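Local coordinates for GCN5-related N-acetyltransferase (Sphaerobacter thermophilus, PDB 3TT2), which probably transfers acyl groups, most likely acetyl from acetyl-coenzyme A, at residues D42-A45 and E46-L49; E109-I112 and Q113-H117. All coordinates share one frame; numbering follows the deposited sequence.

How the interactions relate
Both interactions are local, and both lie in the N-terminal half of the chain, within one N-acetyltransferase region. The chain meets interaction 1 first. It leaves helix 23-36, passes through a loop and starts helix 45-51, and residues 42-49 span the end of the loop and the first turn of that helix. Strands 61-65, 71-80 and 84-91 follow. Helix 100-115 then leads to interaction 2, where residues 109-117 cover the C-terminal part of that helix and the 3-10 residues after it. The two are in series. They neither nest nor cross, and neither closes a long loop. The centres of interactions 1 and 2 are about 28 Å apart. Interaction 1 packs toward helix 23-36. Interaction 2 faces strands 71-80 and 125-132.

Interaction 1 of 2, residues D42-A45 and E46-L49; sequences DASA and EEVL
The backbone amide of L49 donates to the carbonyl oxygen of A45, with L49 N 2.9 Å from A45 O. The bond is nearly straight (175°) and closes the first turn of helix 45-51. One step earlier, S44 holds the N-cap position. Its hydroxyl accepts from a first-turn amide, with S44 OG 3.3 Å from E47 N. The S44 hydroxyl sits between its own backbone N and carbonyl carbon (chi1 67°), which turns it back over the start of the helix. The bonds from E47 N and V48 N to S44 O are weak, and S44 OG gives E47 N a second acceptor.

Around this cap the contacts are mostly with carbon. E46 CB lies 3.5 Å from S44 OG, and E47 CG also passes beside that hydroxyl. The L49 side chain lies beside the A45 carbonyl. E47 runs extended back toward D42, and the two carboxylates stand nearly perpendicular, with D42 OD1 3.8 Å from E47 OE1. Two like charges this close would probably disfavour each other. A43 N bonds to Q34 OE1, and V48 and L49 touch A23, so helix 23-36 borders the turn. The S44 OG to E47 N bond makes this a serine N-cap, a common way to start a helix, here at the head of helix 45-51.

Interaction 2 of 2, residues E109-I112 and Q113-H117; sequences EEWI and QDRMH
Residues 109-114 continue helix 100-115 with i to i+4 bonds from Q113 N to E109 O (3.1 Å) and from D114 N to E110 O, while R115 N makes weak bonds to W111 O and I112 O, and a 3-10 segment follows at 116-117. The helix belongs to the beta-alpha-beta unit of the GNAT fold, between strands 84-91 and 125-132.

W111 and R115, one turn apart, carry the side-chain contact. The guanidinium of R115 lies flat over one face of the indole, with planes 6° apart. It forms a cation-pi stack, R115 CZ being 3.5 Å from the centroid of the five-membered ring. Its chain is extended from CG to NE, which lays R115 CD over the six-membered ring at 3.6 Å from that centroid, a CH-pi contact. W111 NE1 donates to Q59 O, which helps fix the ring's rotation, and the ring also touches V77 and N79 of strand 71-80. A leucine in place of W111 would probably leave the R115 guanidinium without its flat partner and Q59 O without this donor.

E109 OE2 forms a salt bridge with K315 NZ and a hydrogen bond with Y147 OH, while I112 packs on V125 and V127 of strand 125-132. Q113 CG lies beside E109 O. R115 is also held by a second bond: R115 NH1 donates to W111 O at 2.8 Å, a bent bond (135°) although that oxygen lies only 4° out of the guanidinium plane.

Interaction 1 of 2, residues D42-A45 and E46-L49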
ATOM      1  N   ASP A  42     -13.942   7.638   6.375  1.00150.05           N
ATOM      2  CA  ASP A  42     -12.769   7.893   7.193  1.00151.24           C
ATOM      3  C   ASP A  42     -12.069   9.170   6.735  1.00146.41           C
ATOM      4  O   ASP A  42     -11.563   9.931   7.554  1.00148.72           O
ATOM      5  CB  ASP A  42     -11.802   6.714   7.070  1.00150.70           C
ATOM      6  CG  ASP A  42     -10.657   6.787   8.055  1.00154.22           C
ATOM      7  OD1 ASP A  42     -10.575   7.762   8.833  1.00157.80           O
ATOM      8  OD2 ASP A  42      -9.827   5.857   8.042  1.00152.78           O
ATOM      9  N   ALA A  43     -12.085   9.410   5.425  1.00136.70           N
ATOM     10  CA  ALA A  43     -11.203  10.383   4.777  1.00126.56           C
ATOM     11  C   ALA A  43     -11.209  11.783   5.389  1.00133.54           C
ATOM     12  O   ALA A  43     -12.263  12.333   5.712  1.00139.04           O
ATOM     13  CB  ALA A  43     -11.513  10.461   3.303  1.00116.16           C
ATOM     14  N   SER A  44     -10.013  12.344   5.552  1.00130.62           N
ATOM     15  CA  SER A  44      -9.839  13.698   6.074  1.00125.56           C
ATOM     16  C   SER A  44      -8.819  14.445   5.222  1.00120.47           C
ATOM     17  O   SER A  44      -7.963  13.830   4.588  1.00116.31           O
ATOM     18  CB  SER A  44      -9.368  13.659   7.531  1.00122.20           C
ATOM     19  OG  SER A  44      -8.057  13.130   7.638  1.00117.33           O
ATOM     20  N   ALA A  45      -8.915  15.770   5.203  1.00121.89           N
ATOM     21  CA  ALA A  45      -7.951  16.594   4.487  1.00121.16           C
ATOM     22  C   ALA A  45      -6.564  16.383   5.069  1.00120.86           C
ATOM     23  O   ALA A  45      -5.563  16.484   4.366  1.00117.33           O
ATOM     24  CB  ALA A  45      -8.334  18.050   4.571  1.00127.26           C
ATOM     25  N   GLU A  46      -6.521  16.084   6.361  1.00120.27           N
ATOM     26  CA  GLU A  46      -5.282  15.778   7.047  1.00118.85           C
ATOM     27  C   GLU A  46      -4.528  14.623   6.390  1.00123.24           C
ATOM     28  O   GLU A  46      -3.309  14.694   6.211  1.00126.04           O
ATOM     29  CB  GLU A  46      -5.595  15.418   8.482  1.00123.83           C
ATOM     30  CG  GLU A  46      -4.381  15.214   9.330  1.00131.93           C
ATOM     31  CD  GLU A  46      -4.740  14.955  10.775  1.00142.38           C
ATOM     32  OE1 GLU A  46      -5.582  15.701  11.332  1.00147.65           O
ATOM     33  OE2 GLU A  46      -4.185  13.996  11.350  1.00143.81           O
ATOM     34  N   GLU A  47      -5.247  13.559   6.039  1.00121.96           N
ATOM     35  CA  GLU A  47      -4.638  12.416   5.358  1.00115.94           C
ATOM     36  C   GLU A  47      -4.130  12.800   3.974  1.00116.55           C
ATOM     37  O   GLU A  47      -3.020  12.437   3.594  1.00116.71           O
ATOM     38  CB  GLU A  47      -5.621  11.248   5.235  1.00114.51           C
ATOM     39  CG  GLU A  47      -5.653  10.339   6.450  1.00121.23           C
ATOM     40  CD  GLU A  47      -6.585   9.154   6.276  1.00122.07           C
ATOM     41  OE1 GLU A  47      -7.375   8.872   7.207  1.00123.11           O
ATOM     42  OE2 GLU A  47      -6.518   8.501   5.212  1.00118.26           O
ATOM     43  N   VAL A  48      -4.960  13.528   3.228  1.00114.94           N
ATOM     44  CA  VAL A  48      -4.613  13.999   1.890  1.00102.21           C
ATOM     45  C   VAL A  48      -3.286  14.746   1.922  1.00105.01           C
ATOM     46  O   VAL A  48      -2.362  14.410   1.184  1.00107.39           O
ATOM     47  CB  VAL A  48      -5.738  14.888   1.304  1.00 93.45           C
ATOM     48  CG1 VAL A  48      -5.245  15.717   0.142  1.00 85.43           C
ATOM     49  CG2 VAL A  48      -6.915  14.037   0.871  1.00 91.84           C
ATOM     50  N   LEU A  49      -3.191  15.731   2.809  1.00108.57           N
ATOM     51  CA  LEU A  49      -1.976  16.518   3.002  1.00110.09           C
ATOM     52  C   LEU A  49      -0.759  15.675   3.312  1.00110.70           C
ATOM     53  O   LEU A  49       0.360  16.045   2.961  1.00108.40           O
ATOM     54  CB  LEU A  49      -2.172  17.468   4.167  1.00114.69           C
ATOM     55  CG  LEU A  49      -3.270  18.493   3.963  1.00116.32           C
ATOM     56  CD1 LEU A  49      -3.711  18.990   5.323  1.00125.41           C
ATOM     57  CD2 LEU A  49      -2.768  19.623   3.076  1.00112.26           C
TER

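Interaction 2 of 2, residues E109-I112 and Q113-H117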
ATOM      1  N   GLU A 109      -2.601   6.875 -18.272  1.00 70.88           N
ATOM      2  CA  GLU A 109      -1.948   6.204 -19.390  1.00 71.64           C
ATOM      3  C   GLU A 109      -1.067   7.181 -20.151  1.00 73.84           C
ATOM      4  O   GLU A 109       0.065   6.871 -20.494  1.00 80.20           O
ATOM      5  CB  GLU A 109      -2.977   5.590 -20.345  1.00 75.36           C
ATOM      6  CG  GLU A 109      -3.769   4.440 -19.755  1.00 76.18           C
ATOM      7  CD  GLU A 109      -4.566   3.684 -20.800  1.00 83.20           C
ATOM      8  OE1 GLU A 109      -4.618   4.146 -21.957  1.00 87.94           O
ATOM      9  OE2 GLU A 109      -5.130   2.621 -20.473  1.00 86.12           O
ATOM     10  N   GLU A 110      -1.591   8.369 -20.409  1.00 72.70           N
ATOM     11  CA  GLU A 110      -0.813   9.360 -21.117  1.00 79.67           C
ATOM     12  C   GLU A 110       0.322   9.837 -20.222  1.00 75.27           C
ATOM     13  O   GLU A 110       1.333  10.304 -20.714  1.00 71.60           O
ATOM     14  CB  GLU A 110      -1.686  10.531 -21.591  1.00 92.17           C
ATOM     15  CG  GLU A 110      -1.930  11.599 -20.533  1.00107.57           C
ATOM     16  CD  GLU A 110      -2.101  13.001 -21.117  1.00119.43           C
ATOM     17  OE1 GLU A 110      -2.061  13.145 -22.362  1.00123.80           O
ATOM     18  OE2 GLU A 110      -2.268  13.958 -20.325  1.00116.35           O
ATOM     19  N   TRP A 111       0.165   9.708 -18.906  1.00 74.59           N
ATOM     20  CA  TRP A 111       1.209  10.159 -17.994  1.00 68.55           C
ATOM     21  C   TRP A 111       2.489   9.383 -18.253  1.00 68.16           C
ATOM     22  O   TRP A 111       3.538   9.982 -18.496  1.00 70.45           O
ATOM     23  CB  TRP A 111       0.797  10.006 -16.529  1.00 60.09           C
ATOM     24  CG  TRP A 111       1.759  10.667 -15.565  1.00 64.59           C
ATOM     25  CD1 TRP A 111       1.642  11.911 -15.024  1.00 65.32           C
ATOM     26  CD2 TRP A 111       2.977  10.118 -15.031  1.00 73.15           C
ATOM     27  NE1 TRP A 111       2.702  12.173 -14.190  1.00 67.87           N
ATOM     28  CE2 TRP A 111       3.539  11.091 -14.181  1.00 70.45           C
ATOM     29  CE3 TRP A 111       3.654   8.899 -15.197  1.00 75.24           C
ATOM     30  CZ2 TRP A 111       4.740  10.890 -13.503  1.00 71.61           C
ATOM     31  CZ3 TRP A 111       4.855   8.700 -14.516  1.00 71.37           C
ATOM     32  CH2 TRP A 111       5.381   9.689 -13.680  1.00 69.70           C
ATOM     33  N   ILE A 112       2.401   8.055 -18.200  1.00 59.09           N
ATOM     34  CA  ILE A 112       3.572   7.209 -18.426  1.00 57.51           C
ATOM     35  C   ILE A 112       4.067   7.244 -19.877  1.00 59.89           C
ATOM     36  O   ILE A 112       5.257   7.202 -20.116  1.00 62.49           O
ATOM     37  CB  ILE A 112       3.357   5.743 -17.987  1.00 56.98           C
ATOM     38  CG1 ILE A 112       4.688   4.994 -18.036  1.00 55.86           C
ATOM     39  CG2 ILE A 112       2.356   5.039 -18.883  1.00 59.65           C
ATOM     40  CD1 ILE A 112       5.813   5.706 -17.311  1.00 57.40           C
ATOM     41  N   GLN A 113       3.159   7.340 -20.833  1.00 55.38           N
ATOM     42  CA  GLN A 113       3.539   7.399 -22.227  1.00 61.77           C
ATOM     43  C   GLN A 113       4.418   8.607 -22.560  1.00 69.20           C
ATOM     44  O   GLN A 113       5.344   8.516 -23.377  1.00 77.65           O
ATOM     45  CB  GLN A 113       2.290   7.431 -23.083  1.00 66.06           C
ATOM     46  CG  GLN A 113       1.577   6.102 -23.137  1.00 71.29           C
ATOM     47  CD  GLN A 113       0.295   6.197 -23.918  1.00 80.17           C
ATOM     48  OE1 GLN A 113      -0.369   7.240 -23.916  1.00 80.75           O
ATOM     49  NE2 GLN A 113      -0.053   5.121 -24.620  1.00 80.04           N
ATOM     50  N   ASP A 114       4.129   9.731 -21.922  1.00 59.24           N
ATOM     51  CA  ASP A 114       4.865  10.968 -22.138  1.00 69.69           C
ATOM     52  C   ASP A 114       6.247  10.925 -21.519  1.00 69.58           C
ATOM     53  O   ASP A 114       7.126  11.700 -21.912  1.00 65.83           O
ATOM     54  CB  ASP A 114       4.114  12.153 -21.510  1.00 67.44           C
ATOM     55  CG  ASP A 114       2.858  12.515 -22.264  1.00 77.00           C
ATOM     56  OD1 ASP A 114       2.622  11.883 -23.303  1.00 82.89           O
ATOM     57  OD2 ASP A 114       2.115  13.428 -21.842  1.00 80.16           O
ATOM     58  N   ARG A 115       6.387  10.120 -20.471  1.00 58.26           N
ATOM     59  CA  ARG A 115       7.654   9.917 -19.760  1.00 81.99           C
ATOM     60  C   ARG A 115       8.434   8.624 -20.115  1.00 72.11           C
ATOM     61  O   ARG A 115       9.498   8.337 -19.563  1.00 74.23           O
ATOM     62  CB  ARG A 115       7.416  10.068 -18.254  1.00 56.05           C
ATOM     63  CG  ARG A 115       7.014  11.495 -17.884  1.00 56.80           C
ATOM     64  CD  ARG A 115       6.546  11.613 -16.447  1.00 75.95           C
ATOM     65  NE  ARG A 115       5.947  12.919 -16.161  1.00 72.32           N
ATOM     66  CZ  ARG A 115       4.746  13.313 -16.577  1.00 65.28           C
ATOM     67  NH1 ARG A 115       3.995  12.520 -17.325  1.00 71.42           N
ATOM     68  NH2 ARG A 115       4.296  14.510 -16.255  1.00 64.87           N
HETATM   69  N   MSE A 116       7.887   7.863 -21.051  1.00 73.45           N
HETATM   70  CA  MSE A 116       8.236   6.467 -21.274  1.00 70.35           C
HETATM   71  C   MSE A 116       9.675   6.253 -21.728  1.00 69.51           C
HETATM   72  O   MSE A 116      10.226   5.170 -21.557  1.00 69.26           O
HETATM   73  CB  MSE A 116       7.270   5.904 -22.315  1.00 74.82           C
HETATM   74  CG  MSE A 116       7.157   4.412 -22.335  1.00 79.38           C
HETATM   75 SE   MSE A 116       5.694   3.832 -23.474  0.68 68.19          SE
HETATM   76  CE  MSE A 116       6.047   4.820 -25.116  1.00 65.85           C
ATOM     77  N   HIS A 117      10.277   7.287 -22.305  1.00 67.61           N
ATOM     78  CA  HIS A 117      11.630   7.209 -22.852  1.00 73.17           C
ATOM     79  C   HIS A 117      12.705   7.072 -21.775  1.00 72.69           C
ATOM     80  O   HIS A 117      13.858   6.736 -22.071  1.00 81.45           O
ATOM     81  CB  HIS A 117      11.919   8.432 -23.733  1.00 80.20           C
ATOM     82  CG  HIS A 117      11.619   9.738 -23.065  1.00 79.78           C
ATOM     83  ND1 HIS A 117      10.357  10.081 -22.634  1.00 75.71           N
ATOM     84  CD2 HIS A 117      12.421  10.781 -22.743  1.00 82.85           C
ATOM     85  CE1 HIS A 117      10.391  11.276 -22.070  1.00 76.60           C
ATOM     86  NE2 HIS A 117      11.632  11.722 -22.123  1.00 83.69           N
TER